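Local coordinates for protein proline iminopeptidase (Streptomyces halstedii, PDB 3WMR) that is an alpha/beta-hydrolase-fold amidohydrolase that interacts with polyketide substrates and probably releases N-terminal proline from peptides, at residues Met130-Val134 against Asp244-Glu248; Val148-Ser154 against Thr272-Phe276; Met155-Leu159 against Glu235-Ile239; Trp98-Phe103 against Thr225-Met230. All blocks are in the same frame, centred on the assembly; numbering follows the deposited sequence.

Contact 1. Residues Met130-Val134 against Asp244-Glu248; sequences MLGSV and DWSVE. With P4G (1-ethoxy-2-(2-ethoxyethoxy)ethane), chain E.
A chi1 of -174° turns the W245 indole away from its own backbone N and toward helix 127-137, where M130 bends at its last torsion (chi3 84°) and lies alongside the six-membered ring. In the alpha/beta hydrolase fold this helix follows the nucleophile, and the M130 side chain lies about 7 Å from that of the predicted nucleophile S126. M130 touches along its length: its CB meets CZ3 of W245 at 3.6 Å, and its CE comes to 3.7 Å from CE3 of the same ring. The intervening SD makes an oblique Met-aromatic contact, 4.9 Å from the ring centroid. V247 CG1 sits over one face of the indole, offset toward the rim, while V134 CG2 arrives at the edge near CZ2. These two valines also meet directly, V134 CG2 lying 3.8 Å from V247 CG1. Replacing W245 with an alanine would probably open a gap between M130, V134 and V247 and leave the bound ether without its N-H donor. Backbone bonds pair W245 with M155 and V247 with A153. At the ring edge, W245 NE1 gives a weak hydrogen bond, 3.3 Å long and bent to 158°, to the in-plane O2 of the P4G molecule.

Contact 2. Residues Val148-Ser154 against Thr272-Phe276; sequences VANAPAS and TVKPF
A helix packs here against the end of a central strand and the loop that leaves it: F276 and its neighbours on helix 270-279 meet V148, at the end of strand 143-149, and the loop A151 to A153 that follows it. Both elements belong to the alpha/beta hydrolase core, and the loop passes close to the predicted S126 and H293. The evidence for tight docking is the F276 ring, held between two CH-pi contacts. V148 CG2 stands over the centre of one face, 4.0 Å from the ring centroid and only 3° off its normal. On the opposite face A153 CB lies nearer the rim. The same methyl reaches P275, with A153 CB 3.6 Å from P275 CB, so one small side chain fills the angle between the ring and the proline. F276 CG is anti to its own carbonyl carbon (chi1 -69°), which turns the ring toward the strand. V260 of the adjacent strand 258-263 touches both V148 and F276. P152 lies against T272, their CB atoms 3.8 Å apart, while T272 OG1 bonds to T269 O. The helix is kinked here: P275 has no N-H, and F276 N makes a weak bond to V273 O. At this kink T272 O instead accepts from A153 N, 3.0 Å away, in a nearly straight bond (169°) whose donor is tilted from the carbonyl plane.

Contact 3. Residues Met155-Leu159 against Glu235-Ile239; sequences MKIWL and EFHVI
W158 NE1 donates to the backbone O of E235 at 3.0 Å, and the acceptor lies in the indole plane at the ring edge. The bond is somewhat bent, with an N-H...O angle of 147°. Beside it V238 CG2 comes within 3.8 Å of W158 CD1 and within 3.9 Å of M155 CE. That methionine methyl also lies over one face of the W158 ring, because the M155 chain folds at both outer torsions (chi2 -46°, chi3 -69°). L159 adds a further contact, its CD2 3.5 Å from F236 O and 4.0 Å from V238 CB. A phenylalanine in place of W158 would probably leave E235 O without this donor and the 235-239 loop less firmly tied to the helix.

Farther out, Y199 OH bonds to E235 N, Y227 OH to E235 OE2 and R243 to V238 O, while P152 packs on W158. The E235 side chain extends to about 4 Å from that of the predicted catalytic H293. Helix 155-166 follows strand 143-149 and opens the helical insertion that, as in related hydrolases, probably forms the lid; the 235-239 loop lies near its return to the core. Since the acceptor is a main-chain oxygen, the indole bond probably holds the E235 backbone itself.

Contact 4. Residues Trp98-Phe103 against Thr225-Met230; sequences WTVQLF and TVYTTM
W98 and V226 bring the two backbones nearest, with their CA atoms 7.0 Å apart, where a loop leading into helix 100-113 passes the short helix 225-230. The loop ends at T99, an N-cap whose OG1 accepts from L102 N at 3.0 Å. On the other segment T225 O is gripped from opposite faces of its plane by T229 N and by T229 OG1, the latter at 2.6 Å. No hydrogen bond joins the segments. V226 divides its branches: CG1, anti to the backbone N (chi1 -180°), points to F103 CZ, and CG2 rests over the six-membered ring of W98. This CH-pi contact is 3.8 Å from the ring centroid and 8° off the normal. Two threonine methyls approach the pyrrole portion obliquely, from the same side as V226, T225 CG2 lying 3.7 Å from W98 NE1 and T229 CG2 4.0 Å from W98 CD1. In the alpha/beta hydrolase fold helix 100-113 flanks the central sheet and helix 225-230 belongs to the insertion between strands 143-149 and 258-263, so the insertion, probably the lid, meets the core here. W98 NE1 bonds to K93 O, which probably helps fix the indole's rotation. M230 bends at chi3 (75°) and slips between W98 and F103. Its SD makes a Met-aromatic contact beside F103, 3.7 Å from CE2, and its CE reaches W98 O at 3.2 Å.

All four contacts are buried, but to different depths: contact 2 sits nearest the chain centre, about 11 Å from it, and contact 3 farthest, about 14 Å, with L159 and E235 partly exposed. Contact 2 pairs a face-on phenylalanine with a backbone bond. Contacts 1, 3 and 4 each centre on an indole, used as a weak donor to the ether, as a donor to a backbone oxygen, and as a face for CH-pi, apolar and sulfur-aromatic packing. The second segments of contacts 1 and 3 share the connection between helix 225-230 and strand 258-263, and the K156 to D244 salt bridge joins these contacts. Contacts 2 and 4 do not touch, their nearest atoms being about 11 Å apart.

Contact 1. Residues Met130-Val134 against Asp244-Glu248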
loop_
_atom_site.group_PDB
_atom_site.type_symbol
_atom_site.label_atom_id
_atom_site.label_comp_id
_atom_site.label_asym_id
_atom_site.label_seq_id
_atom_site.Cartn_x
_atom_site.Cartn_y
_atom_site.Cartn_z
ATOM N N MET A 130 -0.900 -3.253 -5.720
ATOM C CA MET A 130 -1.284 -4.514 -6.378
ATOM C C MET A 130 -2.783 -4.527 -6.672
ATOM O O MET A 130 -3.218 -4.923 -7.777
ATOM C CB MET A 130 -0.878 -5.738 -5.534
ATOM C CG MET A 130 0.615 -5.814 -5.242
ATOM S SD MET A 130 1.122 -7.248 -4.278
ATOM C CE MET A 130 1.300 -8.496 -5.563
ATOM N N LEU A 131 -3.568 -4.152 -5.666
ATOM C CA LEU A 131 -5.011 -3.918 -5.810
ATOM C C LEU A 131 -5.287 -2.888 -6.909
ATOM O O LEU A 131 -6.100 -3.123 -7.811
ATOM C CB LEU A 131 -5.623 -3.471 -4.461
ATOM C CG LEU A 131 -7.132 -3.158 -4.438
ATOM C CD1 LEU A 131 -7.940 -4.401 -4.777
ATOM C CD2 LEU A 131 -7.573 -2.594 -3.098
ATOM N N GLY A 132 -4.598 -1.742 -6.847
ATOM C CA GLY A 132 -4.725 -0.722 -7.895
ATOM C C GLY A 132 -4.485 -1.255 -9.297
ATOM O O GLY A 132 -5.190 -0.871 -10.234
ATOM N N SER A 133 -3.497 -2.141 -9.449
ATOM C CA SER A 133 -3.168 -2.708 -10.762
ATOM C C SER A 133 -4.289 -3.608 -11.270
ATOM O O SER A 133 -4.635 -3.583 -12.459
ATOM C CB SER A 133 -1.882 -3.527 -10.693
ATOM O OG SER A 133 -0.785 -2.711 -10.367
ATOM N N VAL A 134 -4.847 -4.409 -10.366
ATOM C CA VAL A 134 -5.969 -5.299 -10.717
ATOM C C VAL A 134 -7.164 -4.461 -11.181
ATOM O O VAL A 134 -7.783 -4.723 -12.222
ATOM C CB VAL A 134 -6.367 -6.199 -9.521
ATOM C CG1 VAL A 134 -7.608 -7.019 -9.834
ATOM C CG2 VAL A 134 -5.216 -7.120 -9.143
ATOM N N ASP A 244 1.506 -16.736 -2.640
ATOM C CA ASP A 244 1.857 -17.108 -4.015
ATOM C C ASP A 244 1.299 -16.126 -5.052
ATOM O O ASP A 244 1.423 -16.340 -6.256
ATOM C CB ASP A 244 1.366 -18.543 -4.297
ATOM C CG ASP A 244 2.170 -19.595 -3.524
ATOM O OD1 ASP A 244 3.415 -19.611 -3.661
ATOM O OD2 ASP A 244 1.577 -20.405 -2.774
ATOM N N TRP A 245 0.701 -15.035 -4.598
ATOM C CA TRP A 245 -0.082 -14.199 -5.496
ATOM C C TRP A 245 0.761 -13.252 -6.369
ATOM O O TRP A 245 1.694 -12.592 -5.892
ATOM C CB TRP A 245 -1.096 -13.416 -4.677
ATOM C CG TRP A 245 -2.054 -12.620 -5.487
ATOM C CD1 TRP A 245 -2.869 -13.074 -6.491
ATOM C CD2 TRP A 245 -2.328 -11.226 -5.341
ATOM N NE1 TRP A 245 -3.624 -12.043 -6.986
ATOM C CE2 TRP A 245 -3.309 -10.895 -6.301
ATOM C CE3 TRP A 245 -1.835 -10.221 -4.494
ATOM C CZ2 TRP A 245 -3.812 -9.607 -6.435
ATOM C CZ3 TRP A 245 -2.332 -8.937 -4.628
ATOM C CH2 TRP A 245 -3.308 -8.638 -5.596
ATOM N N SER A 246 0.396 -13.186 -7.648
ATOM C CA SER A 246 1.046 -12.303 -8.613
ATOM C C SER A 246 0.001 -11.547 -9.427
ATOM O O SER A 246 -1.036 -12.120 -9.784
ATOM C CB SER A 246 1.912 -13.122 -9.555
ATOM O OG SER A 246 2.500 -12.301 -10.535
ATOM N N VAL A 247 0.268 -10.278 -9.736
ATOM C CA VAL A 247 -0.611 -9.502 -10.645
ATOM C C VAL A 247 -0.052 -9.381 -12.078
ATOM O O VAL A 247 -0.648 -8.704 -12.929
ATOM C CB VAL A 247 -0.951 -8.089 -10.085
ATOM C CG1 VAL A 247 -1.650 -8.214 -8.736
ATOM C CG2 VAL A 247 0.290 -7.207 -9.973
ATOM N N GLU A 248 1.051 -10.077 -12.355
ATOM C CA GLU A 248 1.776 -9.935 -13.609
ATOM C C GLU A 248 0.872 -10.175 -14.831
ATOM O O GLU A 248 1.042 -9.529 -15.862
ATOM C CB GLU A 248 2.959 -10.898 -13.653
ATOM C CG GLU A 248 4.079 -10.599 -12.661
ATOM C CD GLU A 248 5.002 -11.785 -12.468
ATOM O OE1 GLU A 248 4.613 -12.747 -11.779
ATOM O OE2 GLU A 248 6.118 -11.771 -13.016
HETATM C C8 P4G E . -4.010 -15.815 -3.835
HETATM C C7 P4G E . -4.780 -15.852 -5.137
HETATM O O4 P4G E . -5.899 -14.950 -5.126
HETATM C C6 P4G E . -6.689 -15.039 -6.324
HETATM C C5 P4G E . -7.626 -13.839 -6.502
HETATM O O3 P4G E . -7.123 -12.958 -7.508
HETATM C C4 P4G E . -8.098 -12.119 -8.131
HETATM C C3 P4G E . -7.395 -11.070 -9.001
HETATM O O2 P4G E . -6.013 -11.409 -9.233
HETATM C C2 P4G E . -5.578 -11.191 -10.581
HETATM C C1 P4G E . -4.131 -11.615 -10.725
#

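Contact 2. Residues Val148-Ser154 against Thr272-Phe276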
loop_
_atom_site.group_PDB
_atom_site.type_symbol
_atom_site.label_atom_id
_atom_site.label_comp_id
_atom_site.label_asym_id
_atom_site.label_seq_id
_atom_site.Cartn_x
_atom_site.Cartn_y
_atom_site.Cartn_z
ATOM N N VAL A 148 1.842 3.003 -8.615
ATOM C CA VAL A 148 2.145 1.842 -7.801
ATOM C C VAL A 148 3.452 2.151 -7.072
ATOM O O VAL A 148 4.539 2.126 -7.663
ATOM C CB VAL A 148 2.220 0.524 -8.618
ATOM C CG1 VAL A 148 0.869 0.240 -9.248
ATOM C CG2 VAL A 148 3.319 0.570 -9.671
ATOM N N ALA A 149 3.295 2.475 -5.787
ATOM C CA ALA A 149 4.354 2.953 -4.931
ATOM C C ALA A 149 4.740 1.884 -3.921
ATOM O O ALA A 149 3.891 1.441 -3.156
ATOM C CB ALA A 149 3.879 4.197 -4.189
ATOM N N ASN A 150 6.015 1.480 -3.918
ATOM C CA ASN A 150 6.535 0.523 -2.937
ATOM C C ASN A 150 5.758 -0.774 -3.008
ATOM O O ASN A 150 5.473 -1.418 -1.997
ATOM C CB ASN A 150 6.480 1.109 -1.527
ATOM C CG ASN A 150 6.878 2.572 -1.503
ATOM O OD1 ASN A 150 8.036 2.916 -1.751
ATOM N ND2 ASN A 150 5.927 3.429 -1.261
ATOM N N ALA A 151 5.412 -1.151 -4.228
ATOM C CA ALA A 151 4.499 -2.275 -4.444
ATOM C C ALA A 151 5.104 -3.282 -5.386
ATOM O O ALA A 151 5.447 -2.936 -6.513
ATOM C CB ALA A 151 3.182 -1.764 -4.994
ATOM N N PRO A 152 5.199 -4.562 -4.948
ATOM C CA PRO A 152 5.735 -5.612 -5.812
ATOM C C PRO A 152 4.706 -6.054 -6.838
ATOM O O PRO A 152 3.521 -5.878 -6.606
ATOM C CB PRO A 152 5.977 -6.758 -4.831
ATOM C CG PRO A 152 4.853 -6.632 -3.864
ATOM C CD PRO A 152 4.611 -5.134 -3.722
ATOM N N ALA A 153 5.157 -6.654 -7.938
ATOM C CA ALA A 153 4.240 -7.242 -8.933
ATOM C C ALA A 153 3.882 -8.687 -8.594
ATOM O O ALA A 153 2.904 -9.227 -9.106
ATOM C CB ALA A 153 4.852 -7.189 -10.325
ATOM N N SER A 154 4.672 -9.301 -7.720
ATOM C CA SER A 154 4.494 -10.707 -7.348
ATOM C C SER A 154 5.003 -10.974 -5.945
ATOM O O SER A 154 6.133 -10.657 -5.627
ATOM C CB SER A 154 5.274 -11.592 -8.302
ATOM O OG SER A 154 5.364 -12.926 -7.807
ATOM N N THR A 272 11.490 -6.643 -7.669
ATOM C CA THR A 272 10.057 -6.900 -7.391
ATOM C C THR A 272 9.159 -6.086 -8.310
ATOM O O THR A 272 8.069 -6.518 -8.643
ATOM C CB THR A 272 9.632 -6.582 -5.937
ATOM O OG1 THR A 272 9.790 -5.185 -5.671
ATOM C CG2 THR A 272 10.425 -7.392 -4.932
ATOM N N VAL A 273 9.634 -4.910 -8.731
ATOM C CA VAL A 273 8.845 -4.036 -9.599
ATOM C C VAL A 273 9.164 -4.187 -11.093
ATOM O O VAL A 273 8.509 -3.583 -11.923
ATOM C CB VAL A 273 8.974 -2.552 -9.189
ATOM C CG1 VAL A 273 8.570 -2.361 -7.740
ATOM C CG2 VAL A 273 10.374 -2.014 -9.432
ATOM N N LYS A 274 10.146 -5.010 -11.440
ATOM C CA LYS A 274 10.558 -5.163 -12.836
ATOM C C LYS A 274 9.426 -5.591 -13.783
ATOM O O LYS A 274 9.339 -5.072 -14.900
ATOM C CB LYS A 274 11.752 -6.127 -12.951
ATOM C CG LYS A 274 12.484 -6.044 -14.283
ATOM C CD LYS A 274 13.931 -6.507 -14.133
ATOM C CE LYS A 274 14.714 -6.381 -15.432
ATOM N NZ LYS A 274 14.039 -7.091 -16.555
ATOM N N PRO A 275 8.548 -6.515 -13.344
ATOM C CA PRO A 275 7.433 -6.836 -14.221
ATOM C C PRO A 275 6.546 -5.621 -14.588
ATOM O O PRO A 275 6.013 -5.604 -15.683
ATOM C CB PRO A 275 6.655 -7.885 -13.421
ATOM C CG PRO A 275 7.674 -8.512 -12.543
ATOM C CD PRO A 275 8.530 -7.351 -12.127
ATOM N N PHE A 276 6.389 -4.617 -13.699
ATOM C CA PHE A 276 5.632 -3.407 -14.073
ATOM C C PHE A 276 6.329 -2.710 -15.237
ATOM O O PHE A 276 5.695 -2.312 -16.215
ATOM C CB PHE A 276 5.500 -2.408 -12.925
ATOM C CG PHE A 276 4.617 -2.859 -11.805
ATOM C CD1 PHE A 276 3.246 -2.883 -11.956
ATOM C CD2 PHE A 276 5.156 -3.173 -10.568
ATOM C CE1 PHE A 276 2.431 -3.277 -10.915
ATOM C CE2 PHE A 276 4.347 -3.568 -9.518
ATOM C CZ PHE A 276 2.982 -3.608 -9.685
#

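Contact 3. Residues Met155-Leu159 against Glu235-Ile239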
loop_
_atom_site.group_PDB
_atom_site.type_symbol
_atom_site.label_atom_id
_atom_site.label_comp_id
_atom_site.label_asym_id
_atom_site.label_seq_id
_atom_site.Cartn_x
_atom_site.Cartn_y
_atom_site.Cartn_z
ATOM N N MET A 155 4.184 -11.610 -5.124
ATOM C CA MET A 155 4.641 -12.027 -3.797
ATOM C C MET A 155 5.674 -13.153 -3.857
ATOM O O MET A 155 6.438 -13.344 -2.904
ATOM C CB MET A 155 3.454 -12.409 -2.914
ATOM C CG MET A 155 2.470 -11.266 -2.701
ATOM S SD MET A 155 3.200 -9.663 -2.281
ATOM C CE MET A 155 3.837 -9.962 -0.604
ATOM N N LYS A 156 5.733 -13.884 -4.978
ATOM C CA LYS A 156 6.796 -14.875 -5.159
ATOM C C LYS A 156 8.152 -14.218 -5.285
ATOM O O LYS A 156 9.114 -14.619 -4.605
ATOM C CB LYS A 156 6.558 -15.733 -6.412
ATOM C CG LYS A 156 5.399 -16.679 -6.275
ATOM C CD LYS A 156 5.312 -17.619 -7.479
ATOM C CE LYS A 156 4.028 -18.425 -7.437
ATOM N NZ LYS A 156 3.983 -19.320 -6.236
ATOM N N ILE A 157 8.237 -13.215 -6.158
ATOM C CA ILE A 157 9.466 -12.463 -6.315
ATOM C C ILE A 157 9.767 -11.733 -4.989
ATOM O O ILE A 157 10.917 -11.661 -4.572
ATOM C CB ILE A 157 9.384 -11.448 -7.472
ATOM C CG1 ILE A 157 9.158 -12.159 -8.817
ATOM C CG2 ILE A 157 10.665 -10.636 -7.550
ATOM C CD1 ILE A 157 8.828 -11.222 -9.960
ATOM N N TRP A 158 8.727 -11.217 -4.336
ATOM C CA TRP A 158 8.886 -10.579 -3.014
ATOM C C TRP A 158 9.625 -11.515 -2.069
ATOM O O TRP A 158 10.663 -11.151 -1.553
ATOM C CB TRP A 158 7.518 -10.193 -2.444
ATOM C CG TRP A 158 7.530 -9.470 -1.091
ATOM C CD1 TRP A 158 7.423 -10.048 0.128
ATOM C CD2 TRP A 158 7.566 -8.052 -0.860
ATOM N NE1 TRP A 158 7.398 -9.096 1.106
ATOM C CE2 TRP A 158 7.521 -7.859 0.532
ATOM C CE3 TRP A 158 7.667 -6.934 -1.692
ATOM C CZ2 TRP A 158 7.549 -6.591 1.114
ATOM C CZ3 TRP A 158 7.697 -5.661 -1.110
ATOM C CH2 TRP A 158 7.637 -5.503 0.274
ATOM N N LEU A 159 9.122 -12.742 -1.890
ATOM C CA LEU A 159 9.748 -13.681 -0.971
ATOM C C LEU A 159 11.182 -14.058 -1.357
ATOM O O LEU A 159 12.013 -14.234 -0.477
ATOM C CB LEU A 159 8.886 -14.931 -0.748
ATOM C CG LEU A 159 7.765 -14.720 0.270
ATOM C CD1 LEU A 159 6.814 -15.906 0.278
ATOM C CD2 LEU A 159 8.346 -14.462 1.663
ATOM N N GLU A 235 6.113 -7.578 7.380
ATOM C CA GLU A 235 6.383 -7.245 5.982
ATOM C C GLU A 235 7.091 -8.321 5.156
ATOM O O GLU A 235 6.777 -8.500 3.977
ATOM C CB GLU A 235 7.222 -5.963 5.928
ATOM C CG GLU A 235 6.436 -4.712 6.252
ATOM C CD GLU A 235 5.361 -4.492 5.215
ATOM O OE1 GLU A 235 5.739 -4.206 4.056
ATOM O OE2 GLU A 235 4.165 -4.661 5.552
ATOM N N PHE A 236 8.056 -9.015 5.763
ATOM C CA PHE A 236 8.896 -9.977 5.038
ATOM C C PHE A 236 8.490 -11.452 5.235
ATOM O O PHE A 236 8.709 -12.282 4.334
ATOM C CB PHE A 236 10.384 -9.770 5.356
ATOM C CG PHE A 236 10.723 -9.806 6.837
ATOM C CD1 PHE A 236 10.934 -8.625 7.547
ATOM C CD2 PHE A 236 10.854 -11.011 7.511
ATOM C CE1 PHE A 236 11.273 -8.656 8.894
ATOM C CE2 PHE A 236 11.186 -11.039 8.865
ATOM C CZ PHE A 236 11.394 -9.863 9.550
ATOM N N HIS A 237 7.906 -11.779 6.389
ATOM C CA HIS A 237 7.475 -13.163 6.682
ATOM C C HIS A 237 6.062 -13.331 6.141
ATOM O O HIS A 237 5.078 -13.341 6.887
ATOM C CB HIS A 237 7.557 -13.479 8.187
ATOM C CG HIS A 237 7.443 -14.942 8.526
ATOM N ND1 HIS A 237 8.132 -15.929 7.847
ATOM C CD2 HIS A 237 6.754 -15.577 9.506
ATOM C CE1 HIS A 237 7.861 -17.108 8.383
ATOM N NE2 HIS A 237 7.030 -16.921 9.395
ATOM N N VAL A 238 5.976 -13.448 4.815
ATOM C CA VAL A 238 4.682 -13.534 4.138
ATOM C C VAL A 238 4.256 -14.998 4.071
ATOM O O VAL A 238 4.700 -15.744 3.192
ATOM C CB VAL A 238 4.742 -12.955 2.715
ATOM C CG1 VAL A 238 3.413 -13.166 1.977
ATOM C CG2 VAL A 238 5.088 -11.493 2.762
ATOM N N ILE A 239 3.405 -15.392 5.007
ATOM C CA ILE A 239 2.899 -16.756 5.079
ATOM C C ILE A 239 1.371 -16.824 4.989
ATOM O O ILE A 239 0.781 -17.895 5.153
ATOM C CB ILE A 239 3.378 -17.461 6.383
ATOM C CG1 ILE A 239 2.862 -16.746 7.630
ATOM C CG2 ILE A 239 4.888 -17.561 6.405
ATOM C CD1 ILE A 239 3.091 -17.521 8.916
#

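Contact 4. Residues Trp98-Phe103 against Thr225-Met230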
loop_
_atom_site.group_PDB
_atom_site.type_symbol
_atom_site.label_atom_id
_atom_site.label_comp_id
_atom_site.label_asym_id
_atom_site.label_seq_id
_atom_site.Cartn_x
_atom_site.Cartn_y
_atom_site.Cartn_z
ATOM N N TRP A 98 -11.632 -13.222 3.146
ATOM C CA TRP A 98 -10.702 -12.136 2.868
ATOM C C TRP A 98 -10.020 -12.364 1.527
ATOM O O TRP A 98 -8.962 -12.995 1.442
ATOM C CB TRP A 98 -9.682 -12.001 4.002
ATOM C CG TRP A 98 -10.328 -11.667 5.314
ATOM C CD1 TRP A 98 -10.400 -12.469 6.423
ATOM C CD2 TRP A 98 -11.021 -10.461 5.650
ATOM N NE1 TRP A 98 -11.085 -11.828 7.428
ATOM C CE2 TRP A 98 -11.474 -10.593 6.982
ATOM C CE3 TRP A 98 -11.293 -9.276 4.962
ATOM C CZ2 TRP A 98 -12.182 -9.582 7.638
ATOM C CZ3 TRP A 98 -12.002 -8.271 5.616
ATOM C CH2 TRP A 98 -12.437 -8.432 6.937
ATOM N N THR A 99 -10.638 -11.836 0.480
ATOM C CA THR A 99 -10.190 -12.064 -0.875
ATOM C C THR A 99 -9.858 -10.747 -1.552
ATOM O O THR A 99 -10.285 -9.680 -1.110
ATOM C CB THR A 99 -11.308 -12.717 -1.693
ATOM O OG1 THR A 99 -12.451 -11.852 -1.665
ATOM C CG2 THR A 99 -11.672 -14.071 -1.093
ATOM N N VAL A 100 -9.091 -10.843 -2.626
ATOM C CA VAL A 100 -8.831 -9.707 -3.481
ATOM C C VAL A 100 -10.150 -9.168 -4.067
ATOM O O VAL A 100 -10.338 -7.961 -4.164
ATOM C CB VAL A 100 -7.848 -10.078 -4.618
ATOM C CG1 VAL A 100 -7.579 -8.876 -5.515
ATOM C CG2 VAL A 100 -6.556 -10.645 -4.042
ATOM N N GLN A 101 -11.062 -10.061 -4.465
ATOM C CA GLN A 101 -12.345 -9.638 -5.041
ATOM C C GLN A 101 -13.124 -8.749 -4.080
ATOM O O GLN A 101 -13.722 -7.758 -4.483
ATOM C CB GLN A 101 -13.211 -10.847 -5.424
ATOM C CG GLN A 101 -14.515 -10.441 -6.110
ATOM C CD GLN A 101 -14.288 -9.688 -7.418
ATOM O OE1 GLN A 101 -14.834 -8.592 -7.636
ATOM N NE2 GLN A 101 -13.487 -10.283 -8.311
ATOM N N LEU A 102 -13.110 -9.110 -2.804
ATOM C CA LEU A 102 -13.754 -8.313 -1.772
ATOM C C LEU A 102 -13.292 -6.856 -1.824
ATOM O O LEU A 102 -14.114 -5.929 -1.830
ATOM C CB LEU A 102 -13.432 -8.888 -0.399
ATOM C CG LEU A 102 -14.067 -8.187 0.803
ATOM C CD1 LEU A 102 -15.569 -8.425 0.791
ATOM C CD2 LEU A 102 -13.435 -8.683 2.095
ATOM N N PHE A 103 -11.976 -6.662 -1.851
ATOM C CA PHE A 103 -11.410 -5.323 -1.782
ATOM C C PHE A 103 -11.553 -4.566 -3.083
ATOM O O PHE A 103 -11.646 -3.340 -3.056
ATOM C CB PHE A 103 -9.948 -5.371 -1.317
ATOM C CG PHE A 103 -9.814 -5.811 0.101
ATOM C CD1 PHE A 103 -10.199 -4.970 1.125
ATOM C CD2 PHE A 103 -9.384 -7.089 0.415
ATOM C CE1 PHE A 103 -10.124 -5.373 2.442
ATOM C CE2 PHE A 103 -9.296 -7.493 1.737
ATOM C CZ PHE A 103 -9.674 -6.634 2.751
ATOM N N THR A 225 -6.592 -9.264 12.207
ATOM C CA THR A 225 -7.329 -10.273 11.438
ATOM C C THR A 225 -6.880 -10.298 9.980
ATOM O O THR A 225 -6.395 -11.319 9.494
ATOM C CB THR A 225 -8.851 -10.024 11.497
ATOM O OG1 THR A 225 -9.289 -10.043 12.863
ATOM C CG2 THR A 225 -9.618 -11.083 10.716
ATOM N N VAL A 226 -6.992 -9.148 9.316
ATOM C CA VAL A 226 -6.794 -9.062 7.857
ATOM C C VAL A 226 -5.331 -9.263 7.474
ATOM O O VAL A 226 -5.012 -10.110 6.642
ATOM C CB VAL A 226 -7.312 -7.715 7.299
ATOM C CG1 VAL A 226 -7.111 -7.622 5.786
ATOM C CG2 VAL A 226 -8.785 -7.518 7.638
ATOM N N TYR A 227 -4.450 -8.487 8.096
ATOM C CA TYR A 227 -3.006 -8.546 7.831
ATOM C C TYR A 227 -2.418 -9.942 8.067
ATOM O O TYR A 227 -1.651 -10.434 7.238
ATOM C CB TYR A 227 -2.274 -7.501 8.696
ATOM C CG TYR A 227 -0.815 -7.265 8.367
ATOM C CD1 TYR A 227 -0.437 -6.381 7.360
ATOM C CD2 TYR A 227 0.197 -7.865 9.110
ATOM C CE1 TYR A 227 0.899 -6.138 7.080
ATOM C CE2 TYR A 227 1.534 -7.627 8.825
ATOM C CZ TYR A 227 1.876 -6.766 7.809
ATOM O OH TYR A 227 3.191 -6.529 7.523
ATOM N N THR A 228 -2.765 -10.571 9.197
ATOM C CA THR A 228 -2.224 -11.892 9.524
ATOM C C THR A 228 -2.847 -12.970 8.620
ATOM O O THR A 228 -2.157 -13.898 8.218
ATOM C CB THR A 228 -2.344 -12.249 11.031
ATOM O OG1 THR A 228 -3.720 -12.317 11.434
ATOM C CG2 THR A 228 -1.582 -11.215 11.919
ATOM N N THR A 229 -4.120 -12.812 8.254
ATOM C CA THR A 229 -4.758 -13.744 7.327
ATOM C C THR A 229 -4.133 -13.687 5.941
ATOM O O THR A 229 -3.689 -14.708 5.417
ATOM C CB THR A 229 -6.273 -13.498 7.206
ATOM O OG1 THR A 229 -6.875 -13.660 8.488
ATOM C CG2 THR A 229 -6.912 -14.502 6.232
ATOM N N MET A 230 -4.055 -12.488 5.366
ATOM C CA MET A 230 -3.675 -12.360 3.959
ATOM C C MET A 230 -2.172 -12.239 3.744
ATOM O O MET A 230 -1.643 -12.775 2.771
ATOM C CB MET A 230 -4.415 -11.183 3.319
ATOM C CG MET A 230 -5.934 -11.286 3.444
ATOM S SD MET A 230 -6.841 -10.115 2.411
ATOM C CE MET A 230 -6.633 -10.871 0.790
#